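Local structure of xylose isomerase-like TIM barrel domain-containing protein (Thermus thermophilus, 3AYV) at residues 132-137 against 156-162; 52-58 against 90-96; 136-141 against 165-171; 141-147 against 177-181. The protein is of uncertain function but binds zinc in a TIM barrel related to the AP endonuclease family and may protect the cell against oxidative stress. One frame throughout, in Å; residues are numbered along the deposited sequence.

Contact 1: 132-137 against 156-162; sequences RLLLEN and ELGFCFD. With ZN (zinc ion), chain F; ZN (zinc ion), chain E.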
# COMPACT_ATOMS: atom_id res chain seq x y z
N ARG A 132 1.18 -5.71 -11.04
CA ARG A 132 0.15 -6.31 -10.19
C ARG A 132 -0.48 -5.20 -9.32
O ARG A 132 0.25 -4.51 -8.62
CB ARG A 132 0.79 -7.36 -9.29
CG ARG A 132 -0.10 -7.95 -8.20
CD ARG A 132 -1.30 -8.73 -8.78
NE ARG A 132 -1.98 -9.52 -7.75
CZ ARG A 132 -3.10 -10.19 -7.96
NH1 ARG A 132 -3.65 -10.18 -9.17
NH2 ARG A 132 -3.69 -10.88 -6.97
N LEU A 133 -1.81 -5.05 -9.39
CA LEU A 133 -2.51 -3.95 -8.68
C LEU A 133 -2.99 -4.44 -7.34
O LEU A 133 -3.58 -5.52 -7.25
CB LEU A 133 -3.71 -3.48 -9.50
CG LEU A 133 -4.36 -2.14 -9.19
CD1 LEU A 133 -3.36 -0.97 -9.37
CD2 LEU A 133 -5.60 -1.90 -10.05
N LEU A 134 -2.75 -3.65 -6.29
CA LEU A 134 -3.11 -4.09 -4.94
C LEU A 134 -3.91 -3.01 -4.26
O LEU A 134 -3.48 -1.87 -4.19
CB LEU A 134 -1.86 -4.37 -4.09
CG LEU A 134 -0.85 -5.35 -4.69
CD1 LEU A 134 0.45 -5.27 -3.92
CD2 LEU A 134 -1.45 -6.76 -4.65
N LEU A 135 -5.06 -3.40 -3.72
CA LEU A 135 -5.88 -2.48 -2.92
C LEU A 135 -5.53 -2.62 -1.45
O LEU A 135 -5.54 -3.73 -0.90
CB LEU A 135 -7.37 -2.82 -3.17
CG LEU A 135 -8.47 -2.11 -2.36
CD1 LEU A 135 -8.31 -0.60 -2.49
CD2 LEU A 135 -9.80 -2.59 -2.88
N GLU A 136 -5.25 -1.48 -0.79
CA GLU A 136 -4.84 -1.46 0.62
C GLU A 136 -6.03 -0.99 1.48
O GLU A 136 -6.78 -0.11 1.03
CB GLU A 136 -3.67 -0.48 0.77
CG GLU A 136 -3.17 -0.29 2.15
CD GLU A 136 -2.27 0.93 2.29
OE1 GLU A 136 -1.80 1.50 1.30
OE2 GLU A 136 -2.02 1.33 3.43
N ASN A 137 -6.23 -1.59 2.66
CA ASN A 137 -7.28 -1.07 3.55
C ASN A 137 -6.82 0.28 4.13
O ASN A 137 -5.64 0.45 4.46
CB ASN A 137 -7.61 -2.04 4.70
CG ASN A 137 -6.39 -2.39 5.56
OD1 ASN A 137 -5.42 -2.97 5.08
ND2 ASN A 137 -6.44 -2.01 6.86
N GLU A 156 -7.66 -10.73 -10.37
CA GLU A 156 -6.89 -9.69 -11.08
C GLU A 156 -6.54 -8.49 -10.18
O GLU A 156 -5.83 -7.57 -10.60
CB GLU A 156 -7.64 -9.20 -12.32
CG GLU A 156 -7.91 -10.37 -13.31
CD GLU A 156 -6.60 -10.98 -13.75
OE1 GLU A 156 -5.80 -10.26 -14.38
OE2 GLU A 156 -6.36 -12.17 -13.44
N LEU A 157 -7.10 -8.50 -8.97
CA LEU A 157 -6.81 -7.45 -7.98
C LEU A 157 -6.36 -8.11 -6.68
O LEU A 157 -7.05 -8.99 -6.15
CB LEU A 157 -8.06 -6.62 -7.74
CG LEU A 157 -7.95 -5.47 -6.76
CD1 LEU A 157 -6.94 -4.44 -7.30
CD2 LEU A 157 -9.36 -4.87 -6.57
N GLY A 158 -5.22 -7.69 -6.15
CA GLY A 158 -4.75 -8.26 -4.90
C GLY A 158 -5.07 -7.32 -3.74
O GLY A 158 -5.59 -6.22 -3.95
N PHE A 159 -4.72 -7.77 -2.53
CA PHE A 159 -4.97 -7.05 -1.29
C PHE A 159 -3.65 -6.78 -0.53
O PHE A 159 -2.79 -7.67 -0.42
CB PHE A 159 -5.94 -7.85 -0.41
CG PHE A 159 -6.18 -7.24 0.95
CD1 PHE A 159 -6.64 -5.92 1.07
CD2 PHE A 159 -5.93 -7.97 2.12
CE1 PHE A 159 -6.85 -5.33 2.33
CE2 PHE A 159 -6.16 -7.41 3.39
CZ PHE A 159 -6.61 -6.08 3.49
N CYS A 160 -3.48 -5.54 -0.07
CA CYS A 160 -2.37 -5.16 0.79
C CYS A 160 -2.95 -4.84 2.17
O CYS A 160 -3.80 -3.95 2.30
CB CYS A 160 -1.67 -3.91 0.21
SG CYS A 160 -0.41 -3.24 1.35
N PHE A 161 -2.50 -5.55 3.20
CA PHE A 161 -3.01 -5.34 4.55
C PHE A 161 -2.09 -4.40 5.32
O PHE A 161 -0.89 -4.66 5.47
CB PHE A 161 -3.13 -6.67 5.32
CG PHE A 161 -3.57 -6.52 6.78
CD1 PHE A 161 -4.64 -5.71 7.14
CD2 PHE A 161 -2.89 -7.22 7.79
CE1 PHE A 161 -5.03 -5.60 8.48
CE2 PHE A 161 -3.29 -7.14 9.11
CZ PHE A 161 -4.36 -6.32 9.47
N ASP A 162 -2.70 -3.34 5.84
CA ASP A 162 -2.06 -2.43 6.75
C ASP A 162 -2.73 -2.55 8.10
O ASP A 162 -3.84 -2.05 8.27
CB ASP A 162 -2.18 -1.00 6.22
CG ASP A 162 -1.35 -0.02 7.05
OD1 ASP A 162 -1.50 0.06 8.27
OD2 ASP A 162 -0.52 0.66 6.46
ZN ZN F . -0.19 1.37 4.49
ZN ZN E . -1.22 3.28 1.81
O HOH W 1 -3.39 -6.79 -11.15
O HOH W 2 0.60 3.14 2.86
O HOH W 3 -0.95 5.39 3.04
O HOH W 4 0.36 3.45 5.59
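The guanidinium of Arg132 lies with one face over the Leu157–Gly158 peptide, Gly158 N standing 3.6 Å above its plane, while NE forms a salt bridge with Glu184. Leu134 CD2 rests 3.6 Å from Gly158 CA, close against the bare backbone. Farther on, the Phe161 ring receives Asn137 OD1 at its edge. Three straight backbone bonds run from Gly158 N to Leu133 O, Leu135 N to Gly158 O and Cys160 N to Leu135 O. After a weak bond from Asn137 N to Cys160 O, the Asn137 side chain carries the pairing on: Asp162 N meets a lone pair of Asn137 OD1 in the carbonyl plane at 2.8 Å (176° at the hydrogen), and Asn137 ND2 returns a bond of 3.0 Å to Asp162 O. With chi1 at 58°, CG sits between the backbone N and the carbonyl carbon, which turns the edge of the amide to the N-H and C=O of Asp162. An alanine here would remove both bonds and would probably leave the buried Asp162 backbone without these mates. Glu136 OE2 and Asp162 OD2 share one zinc, each at 2.1 Å, while Glu136 OE1 holds a second at 1.9 Å. Asp162 OD1 caps the following helix by accepting from His165 N. Parallel strands joined by a beta-alpha-beta crossover, with metal ligands at their C-terminal ends, are characteristic of xylose isomerase-like TIM barrels.

Contact 2: 52-58 against 90-96; sequences LSVHLPF and ADRAVFH. With ZN (zinc ion), chain E.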
# COMPACT_ATOMS: atom_id res chain seq x y z
N LEU A 52 11.32 -3.45 -6.57
CA LEU A 52 10.65 -2.16 -6.45
C LEU A 52 9.15 -2.29 -6.71
O LEU A 52 8.71 -2.97 -7.64
CB LEU A 52 11.28 -1.14 -7.41
CG LEU A 52 10.72 0.30 -7.37
CD1 LEU A 52 11.79 1.30 -7.71
CD2 LEU A 52 9.47 0.49 -8.30
N SER A 53 8.38 -1.63 -5.85
CA SER A 53 6.94 -1.51 -6.03
C SER A 53 6.64 -0.02 -5.85
O SER A 53 7.52 0.75 -5.49
CB SER A 53 6.18 -2.38 -5.02
OG SER A 53 6.65 -2.22 -3.69
N VAL A 54 5.41 0.40 -6.15
CA VAL A 54 5.08 1.81 -5.96
C VAL A 54 3.81 1.95 -5.14
O VAL A 54 2.97 1.05 -5.13
CB VAL A 54 4.88 2.61 -7.28
CG1 VAL A 54 6.12 2.53 -8.19
CG2 VAL A 54 3.64 2.13 -8.01
N HIS A 55 3.68 3.08 -4.46
CA HIS A 55 2.39 3.49 -3.88
C HIS A 55 1.83 4.57 -4.78
O HIS A 55 2.45 5.61 -4.99
CB HIS A 55 2.58 4.03 -2.46
CG HIS A 55 1.31 4.06 -1.68
ND1 HIS A 55 0.17 4.73 -2.11
CD2 HIS A 55 0.97 3.48 -0.50
CE1 HIS A 55 -0.80 4.55 -1.23
NE2 HIS A 55 -0.34 3.81 -0.24
N LEU A 56 0.66 4.30 -5.38
CA LEU A 56 0.01 5.24 -6.27
C LEU A 56 -0.50 6.44 -5.47
O LEU A 56 -0.59 6.36 -4.25
CB LEU A 56 -1.13 4.55 -7.03
CG LEU A 56 -0.66 3.42 -7.95
CD1 LEU A 56 -1.84 2.66 -8.49
CD2 LEU A 56 0.16 4.00 -9.14
N PRO A 57 -0.73 7.57 -6.14
CA PRO A 57 -1.28 8.74 -5.42
C PRO A 57 -2.57 8.37 -4.68
O PRO A 57 -3.31 7.46 -5.14
CB PRO A 57 -1.58 9.72 -6.56
CG PRO A 57 -0.49 9.36 -7.61
CD PRO A 57 -0.49 7.87 -7.57
N PHE A 58 -2.86 9.07 -3.57
CA PHE A 58 -4.09 8.81 -2.84
C PHE A 58 -4.69 10.04 -2.13
O PHE A 58 -5.88 10.03 -1.84
CB PHE A 58 -3.88 7.71 -1.78
CG PHE A 58 -2.94 8.11 -0.68
CD1 PHE A 58 -3.44 8.66 0.52
CD2 PHE A 58 -1.56 7.96 -0.83
CE1 PHE A 58 -2.58 9.04 1.53
CE2 PHE A 58 -0.67 8.34 0.18
CZ PHE A 58 -1.18 8.88 1.37
N ALA A 90 8.33 -1.59 -11.71
CA ALA A 90 7.64 -2.05 -10.50
C ALA A 90 6.95 -3.36 -10.70
O ALA A 90 6.36 -3.60 -11.77
CB ALA A 90 6.61 -0.98 -10.03
N ASP A 91 7.00 -4.22 -9.70
CA ASP A 91 6.25 -5.47 -9.76
C ASP A 91 4.79 -5.26 -9.34
O ASP A 91 3.89 -5.88 -9.90
CB ASP A 91 6.93 -6.63 -9.00
CG ASP A 91 7.10 -6.37 -7.48
OD1 ASP A 91 6.79 -5.27 -6.96
OD2 ASP A 91 7.55 -7.32 -6.80
N ARG A 92 4.59 -4.34 -8.40
CA ARG A 92 3.26 -4.11 -7.80
C ARG A 92 3.00 -2.61 -7.64
O ARG A 92 3.95 -1.81 -7.52
CB ARG A 92 3.21 -4.77 -6.42
CG ARG A 92 3.31 -6.28 -6.46
CD ARG A 92 3.86 -6.88 -5.17
NE ARG A 92 3.75 -8.34 -5.25
CZ ARG A 92 3.52 -9.15 -4.22
NH1 ARG A 92 3.34 -8.67 -3.00
NH2 ARG A 92 3.44 -10.47 -4.43
N ALA A 93 1.71 -2.23 -7.61
CA ALA A 93 1.33 -0.84 -7.37
C ALA A 93 0.19 -0.88 -6.38
O ALA A 93 -0.80 -1.62 -6.58
CB ALA A 93 0.88 -0.12 -8.67
N VAL A 94 0.31 -0.08 -5.32
CA VAL A 94 -0.66 -0.13 -4.22
C VAL A 94 -1.50 1.14 -4.26
O VAL A 94 -0.98 2.23 -4.55
CB VAL A 94 0.07 -0.18 -2.85
CG1 VAL A 94 -0.94 -0.20 -1.70
CG2 VAL A 94 0.99 -1.43 -2.77
N PHE A 95 -2.80 1.01 -3.95
CA PHE A 95 -3.69 2.17 -3.97
C PHE A 95 -4.75 1.99 -2.88
O PHE A 95 -4.95 0.88 -2.35
CB PHE A 95 -4.32 2.38 -5.37
CG PHE A 95 -5.41 1.40 -5.68
CD1 PHE A 95 -5.10 0.11 -6.13
CD2 PHE A 95 -6.76 1.75 -5.52
CE1 PHE A 95 -6.10 -0.82 -6.38
CE2 PHE A 95 -7.78 0.82 -5.78
CZ PHE A 95 -7.45 -0.47 -6.22
N HIS A 96 -5.39 3.10 -2.50
CA HIS A 96 -6.47 3.07 -1.50
C HIS A 96 -7.83 3.07 -2.17
O HIS A 96 -7.94 3.49 -3.32
CB HIS A 96 -6.42 4.37 -0.66
CG HIS A 96 -5.22 4.47 0.23
ND1 HIS A 96 -5.06 5.52 1.11
CD2 HIS A 96 -4.14 3.67 0.39
CE1 HIS A 96 -3.92 5.37 1.76
NE2 HIS A 96 -3.34 4.27 1.34
ZN ZN E . -1.22 3.28 1.81
O HOH W 5 -5.25 5.64 -4.10
O HOH W 2 0.60 3.14 2.86
O HOH W 3 -0.95 5.39 3.04
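Two different first torsions bring His55 and His96 onto one zinc: CG of His55 stands opposite its backbone N (chi1 -162°), that of His96 opposite the carbonyl carbon (chi1 -68°). NE2 of His55 binds the metal at 2.3 Å and NE2 of His96 at 2.4 Å, the rings steeply inclined with planes 77° apart. The rotation of His55 is fixed from behind, where ND1 donates in its ring plane to a lone pair of Leu56 O at 2.8 Å. Phe58 covers one face of His96; CD1 lies 3.5 Å from His96 CE1, and Phe58 CB makes a CH-pi contact over the imidazole. Trading Phe58 for a serine would strip this cover and is likely to leave the His96 ring freer to turn about the metal. Below the site, backbone bonds such as Leu56 N to Val94 O (2.8 Å) zip the strands in parallel, and Val54 CG2 packs on Ala93 CB at 3.6 Å. Glu136 completes the protein ligands of this zinc. The apolar side of the pair, with Val54, Leu56 and Ala93, is covered by helix 68-87, whereas Val94 turns toward His185 and His187 inside the barrel; strand 25-29 flanks 52-55, and strand 132-136 flanks 92-96.

Contact 3: 136-141 against 165-171; sequences ENSHEP and HARVFSR. With ZN (zinc ion), chain F; ZN (zinc ion), chain E; ZN (zinc ion), chain G.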
# COMPACT_ATOMS: atom_id res chain seq x y z
N GLU A 136 -5.25 -1.48 -0.79
CA GLU A 136 -4.84 -1.46 0.62
C GLU A 136 -6.03 -0.99 1.48
O GLU A 136 -6.78 -0.11 1.03
CB GLU A 136 -3.67 -0.48 0.77
CG GLU A 136 -3.17 -0.29 2.15
CD GLU A 136 -2.27 0.93 2.29
OE1 GLU A 136 -1.80 1.50 1.30
OE2 GLU A 136 -2.02 1.33 3.43
N ASN A 137 -6.23 -1.59 2.66
CA ASN A 137 -7.28 -1.07 3.55
C ASN A 137 -6.82 0.28 4.13
O ASN A 137 -5.64 0.45 4.46
CB ASN A 137 -7.61 -2.04 4.70
CG ASN A 137 -6.39 -2.39 5.56
OD1 ASN A 137 -5.42 -2.97 5.08
ND2 ASN A 137 -6.44 -2.01 6.86
N SER A 138 -7.78 1.19 4.27
CA SER A 138 -7.54 2.50 4.84
C SER A 138 -8.60 2.78 5.92
O SER A 138 -8.40 2.39 7.07
CB SER A 138 -7.48 3.58 3.74
OG SER A 138 -8.66 3.59 2.94
N HIS A 139 -9.76 3.30 5.52
CA HIS A 139 -10.81 3.69 6.43
C HIS A 139 -12.03 2.78 6.44
O HIS A 139 -13.00 3.10 7.11
CB HIS A 139 -11.25 5.15 6.15
CG HIS A 139 -10.14 6.13 6.33
ND1 HIS A 139 -9.80 6.64 7.57
CD2 HIS A 139 -9.25 6.64 5.45
CE1 HIS A 139 -8.76 7.45 7.43
NE2 HIS A 139 -8.40 7.46 6.15
N GLU A 140 -11.97 1.63 5.74
CA GLU A 140 -13.13 0.73 5.70
C GLU A 140 -13.36 0.21 7.11
O GLU A 140 -12.40 -0.14 7.80
CB GLU A 140 -12.94 -0.46 4.73
CG GLU A 140 -12.77 -0.06 3.25
CD GLU A 140 -11.35 0.39 2.92
OE1 GLU A 140 -10.46 0.36 3.79
OE2 GLU A 140 -11.13 0.82 1.77
N PRO A 141 -14.62 0.21 7.56
CA PRO A 141 -14.82 -0.27 8.94
C PRO A 141 -14.58 -1.78 9.14
O PRO A 141 -14.23 -2.18 10.25
CB PRO A 141 -16.25 0.17 9.28
CG PRO A 141 -16.92 0.53 7.97
CD PRO A 141 -15.79 0.92 7.01
N HIS A 165 -3.81 0.76 10.03
CA HIS A 165 -5.02 1.38 9.52
C HIS A 165 -6.23 0.68 10.08
O HIS A 165 -7.21 1.35 10.44
CB HIS A 165 -5.06 1.35 7.99
CG HIS A 165 -4.05 2.24 7.34
ND1 HIS A 165 -3.84 2.25 5.98
CD2 HIS A 165 -3.16 3.12 7.86
CE1 HIS A 165 -2.88 3.10 5.69
NE2 HIS A 165 -2.45 3.64 6.82
N ALA A 166 -6.21 -0.65 10.15
CA ALA A 166 -7.34 -1.37 10.76
C ALA A 166 -7.53 -0.97 12.24
O ALA A 166 -8.65 -0.76 12.71
CB ALA A 166 -7.15 -2.89 10.62
N ARG A 167 -6.42 -0.84 12.94
CA ARG A 167 -6.46 -0.56 14.38
C ARG A 167 -6.95 0.84 14.66
O ARG A 167 -7.76 1.03 15.56
CB ARG A 167 -5.07 -0.75 14.98
CG ARG A 167 -4.97 -0.48 16.50
CD ARG A 167 -5.88 -1.36 17.36
NE ARG A 167 -5.66 -1.09 18.79
CZ ARG A 167 -5.03 -1.92 19.62
NH1 ARG A 167 -4.58 -3.09 19.19
NH2 ARG A 167 -4.87 -1.58 20.91
N VAL A 168 -6.46 1.83 13.91
CA VAL A 168 -6.81 3.21 14.24
C VAL A 168 -7.99 3.79 13.45
O VAL A 168 -8.66 4.70 13.94
CB VAL A 168 -5.60 4.17 14.21
CG1 VAL A 168 -4.42 3.59 15.05
CG2 VAL A 168 -5.14 4.48 12.81
N PHE A 169 -8.28 3.25 12.27
CA PHE A 169 -9.34 3.85 11.43
C PHE A 169 -10.64 3.02 11.29
O PHE A 169 -11.70 3.58 10.97
CB PHE A 169 -8.81 4.20 10.04
CG PHE A 169 -7.68 5.19 10.03
CD1 PHE A 169 -7.73 6.36 10.80
CD2 PHE A 169 -6.55 4.95 9.25
CE1 PHE A 169 -6.69 7.29 10.77
CE2 PHE A 169 -5.49 5.89 9.21
CZ PHE A 169 -5.57 7.06 9.98
N SER A 170 -10.57 1.71 11.54
CA SER A 170 -11.69 0.80 11.24
C SER A 170 -12.45 0.47 12.54
O SER A 170 -12.05 0.91 13.62
CB SER A 170 -11.18 -0.50 10.57
OG SER A 170 -10.87 -1.51 11.53
N ARG A 171 -13.53 -0.31 12.43
CA ARG A 171 -14.24 -0.85 13.60
C ARG A 171 -13.87 -2.31 13.85
O ARG A 171 -14.52 -3.01 14.63
CB ARG A 171 -15.77 -0.76 13.41
CG ARG A 171 -16.22 0.53 12.75
CD ARG A 171 -16.26 1.69 13.72
NE ARG A 171 -16.33 2.96 12.98
CZ ARG A 171 -15.93 4.14 13.45
NH1 ARG A 171 -15.42 4.25 14.69
NH2 ARG A 171 -16.01 5.21 12.66
ZN ZN F . -0.19 1.37 4.49
ZN ZN E . -1.22 3.28 1.81
ZN ZN G . -0.46 4.61 7.25
O HOH W 6 -13.52 4.72 9.29
O HOH W 2 0.60 3.14 2.86
O HOH W 3 -0.95 5.39 3.04
O HOH W 4 0.36 3.45 5.59
O HOH W 7 0.15 2.69 8.53
O HOH W 8 -0.93 6.38 6.05
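The metal centre at the C-terminal mouth of the barrel brings His165, on helix 163-169, against the loop that leaves strand 132-136. His165 ND1 donates to Asn137 O at 3.0 Å, meeting a lone pair in the carbonyl plane with the oxygen also lying in the imidazole plane. This second-shell bond sets the rotation of the ring and directs NE2 to its zinc, 2.2 Å away. Asp196 and His198 supply the other protein ligands of that ion, and water 4 binds both it and the zinc on Glu136 OE2. His165 CE1 also comes 3.0 Å from Glu136 OE2, so the two ligands are closely packed. The arrangement is that of a trinuclear zinc cluster, as in AP endonucleases of the endonuclease IV type, where ligands come from the strand ends and the loops beyond them. Farther along the helix, the Phe169 ring takes His139 CE1 over the centre of one face, 3.5 Å above it, and Val168 CG2 over the opposite face. The two rings are inclined at 41°, while Ser138 O lies at the phenyl edge. Within the loop, Ser138 N donates to the syn lone pair of Glu140 OE1, whose carboxylate also reaches Ser97 through OE2. Past the helix, Arg171 N donates to Pro141 O at 3.0 Å, and Pro141 CB meets Arg171 CG at 3.5 Å.

Contact 4: 141-147 against 177-181; sequences PHPEALR and PWLAL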
# COMPACT_ATOMS: atom_id res chain seq x y z
N PRO A 141 -14.62 0.21 7.56
CA PRO A 141 -14.82 -0.27 8.94
C PRO A 141 -14.58 -1.78 9.14
O PRO A 141 -14.23 -2.18 10.25
CB PRO A 141 -16.25 0.17 9.28
CG PRO A 141 -16.92 0.53 7.97
CD PRO A 141 -15.79 0.92 7.01
N HIS A 142 -14.72 -2.58 8.07
CA HIS A 142 -14.66 -4.04 8.16
C HIS A 142 -14.26 -4.59 6.78
O HIS A 142 -14.62 -3.99 5.75
CB HIS A 142 -16.05 -4.60 8.59
CG HIS A 142 -16.06 -6.08 8.85
ND1 HIS A 142 -16.10 -7.03 7.84
CD2 HIS A 142 -16.06 -6.77 10.02
CE1 HIS A 142 -16.09 -8.24 8.38
NE2 HIS A 142 -16.07 -8.11 9.70
N PRO A 143 -13.50 -5.70 6.75
CA PRO A 143 -12.98 -6.27 5.51
C PRO A 143 -14.08 -6.72 4.54
O PRO A 143 -13.82 -6.87 3.34
CB PRO A 143 -12.12 -7.46 5.97
CG PRO A 143 -12.56 -7.73 7.38
CD PRO A 143 -12.97 -6.40 7.93
N GLU A 144 -15.30 -6.92 5.05
CA GLU A 144 -16.44 -7.28 4.18
C GLU A 144 -16.71 -6.27 3.07
O GLU A 144 -17.29 -6.64 2.05
CB GLU A 144 -17.72 -7.49 5.00
CG GLU A 144 -18.27 -6.15 5.48
CD GLU A 144 -19.45 -6.25 6.40
OE1 GLU A 144 -19.93 -7.38 6.66
OE2 GLU A 144 -19.90 -5.17 6.88
N ALA A 145 -16.30 -5.00 3.24
CA ALA A 145 -16.52 -4.02 2.18
C ALA A 145 -15.47 -4.13 1.07
O ALA A 145 -15.67 -3.60 -0.03
CB ALA A 145 -16.56 -2.62 2.74
N LEU A 146 -14.36 -4.80 1.37
CA LEU A 146 -13.31 -5.00 0.36
C LEU A 146 -13.49 -6.34 -0.36
O LEU A 146 -13.13 -6.48 -1.53
CB LEU A 146 -11.91 -4.95 1.00
CG LEU A 146 -11.59 -3.54 1.55
CD1 LEU A 146 -10.17 -3.56 2.10
CD2 LEU A 146 -11.81 -2.39 0.49
N ARG A 147 -14.00 -7.32 0.36
CA ARG A 147 -14.15 -8.66 -0.22
C ARG A 147 -14.88 -8.68 -1.60
O ARG A 147 -14.39 -9.34 -2.53
CB ARG A 147 -14.84 -9.60 0.79
CG ARG A 147 -14.76 -11.08 0.40
CD ARG A 147 -15.33 -11.96 1.49
NE ARG A 147 -14.36 -12.22 2.56
CZ ARG A 147 -13.41 -13.15 2.50
NH1 ARG A 147 -13.29 -13.92 1.42
NH2 ARG A 147 -12.58 -13.32 3.53
N PRO A 177 -9.82 -10.88 10.82
CA PRO A 177 -10.78 -10.72 9.72
C PRO A 177 -10.12 -10.17 8.44
O PRO A 177 -10.54 -10.52 7.32
CB PRO A 177 -11.79 -9.72 10.31
CG PRO A 177 -11.78 -10.05 11.78
CD PRO A 177 -10.33 -10.33 12.09
N TRP A 178 -9.11 -9.31 8.60
CA TRP A 178 -8.40 -8.73 7.46
C TRP A 178 -7.46 -9.73 6.82
O TRP A 178 -7.37 -9.82 5.59
CB TRP A 178 -7.63 -7.47 7.85
CG TRP A 178 -8.48 -6.41 8.50
CD1 TRP A 178 -8.66 -6.24 9.86
CD2 TRP A 178 -9.23 -5.37 7.86
NE1 TRP A 178 -9.50 -5.18 10.10
CE2 TRP A 178 -9.87 -4.63 8.90
CE3 TRP A 178 -9.44 -4.99 6.52
CZ2 TRP A 178 -10.70 -3.52 8.64
CZ3 TRP A 178 -10.29 -3.90 6.25
CH2 TRP A 178 -10.90 -3.17 7.32
N LEU A 179 -6.75 -10.47 7.65
CA LEU A 179 -5.90 -11.56 7.16
C LEU A 179 -6.67 -12.61 6.34
O LEU A 179 -6.11 -13.24 5.45
CB LEU A 179 -5.22 -12.23 8.35
CG LEU A 179 -4.17 -11.31 9.00
CD1 LEU A 179 -3.63 -11.89 10.32
CD2 LEU A 179 -3.05 -11.01 8.03
N ALA A 180 -7.96 -12.76 6.65
CA ALA A 180 -8.83 -13.69 5.92
C ALA A 180 -9.01 -13.32 4.44
O ALA A 180 -9.46 -14.14 3.62
CB ALA A 180 -10.19 -13.85 6.62
N LEU A 181 -8.63 -12.09 4.07
CA LEU A 181 -8.69 -11.64 2.67
C LEU A 181 -7.46 -12.08 1.90
O LEU A 181 -7.31 -11.78 0.72
CB LEU A 181 -8.81 -10.11 2.60
CG LEU A 181 -10.11 -9.46 3.08
CD1 LEU A 181 -10.00 -7.93 2.92
CD2 LEU A 181 -11.31 -9.96 2.30
O HOH W 9 -12.93 -11.46 6.46
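Pro143, which opens the 3-10 segment 143-145, comes closest to the helical turn at Trp178, their CA atoms 5.6 Å apart; the chains draw away to 6.9 Å between the CA atoms of Arg147 and Leu181. The pyrrolidine stands over the indole, and Pro143 CD sits 3.6 Å from the centroid of the six-membered ring of Trp178, only 8° off its normal, a nearly axial CH-pi contact. Beside it Pro143 CB meets Trp178 CE3 and Pro143 CG touches Pro177 CB, so one proline packs on two successive residues of the helix. Leu146 CD1 approaches the edge of the indole at Trp178 CZ3, 4.2 Å away. Leu181 reaches two residues: with CG opposite its carbonyl carbon (chi1 -69°), its CD1 meets Pro143 CB at 3.7 Å and its CD2 lies over one face of the Arg147 guanidinium. Arg147 bends at chi3 (-82°), and its NH2 gives a weak bond of 3.2 Å to Ala180 O; water 9, weakly held by Arg147 NH2, donates firmly to Pro177 O. The indole is fixed elsewhere too, since NE1 donates to Thr172 O and Phe161 lies nearly parallel to the ring. Pro143 O is gripped by Leu146 N and Arg147 N. The chemistry is thus mainly apolar, with the polar links at the solvent-facing margin: the loop after strand 132-136 and helix 176-179 are joined chiefly by proline-on-indole and leucine packing, and the direct polar bond, being weak, probably adds little.

How the contacts relate
From the N terminus, contact 2 comes first, closing the loop through helix 68-87 before any other opens. Contact 1 follows in series, closing the next-but-one crossover through helix 147-153, and strands 92-96 and 132-136 pair, with Leu134 N and Glu136 N probably bonded to Ala93 O and Phe95 O. Contact 3 starts from the same residues as contact 1, sharing Glu136 and Asn137, but reaches farther, to helix 163-169. Contact 4 crosses both: its first segment begins at Pro141, shared with contact 3, and its second follows theirs. Contacts 1, 2 and 3 meet at Glu136 in the zinc centre, while contact 4 lies away from the metals, with Trp178 of helix 176-179 against Phe161 and Ala166.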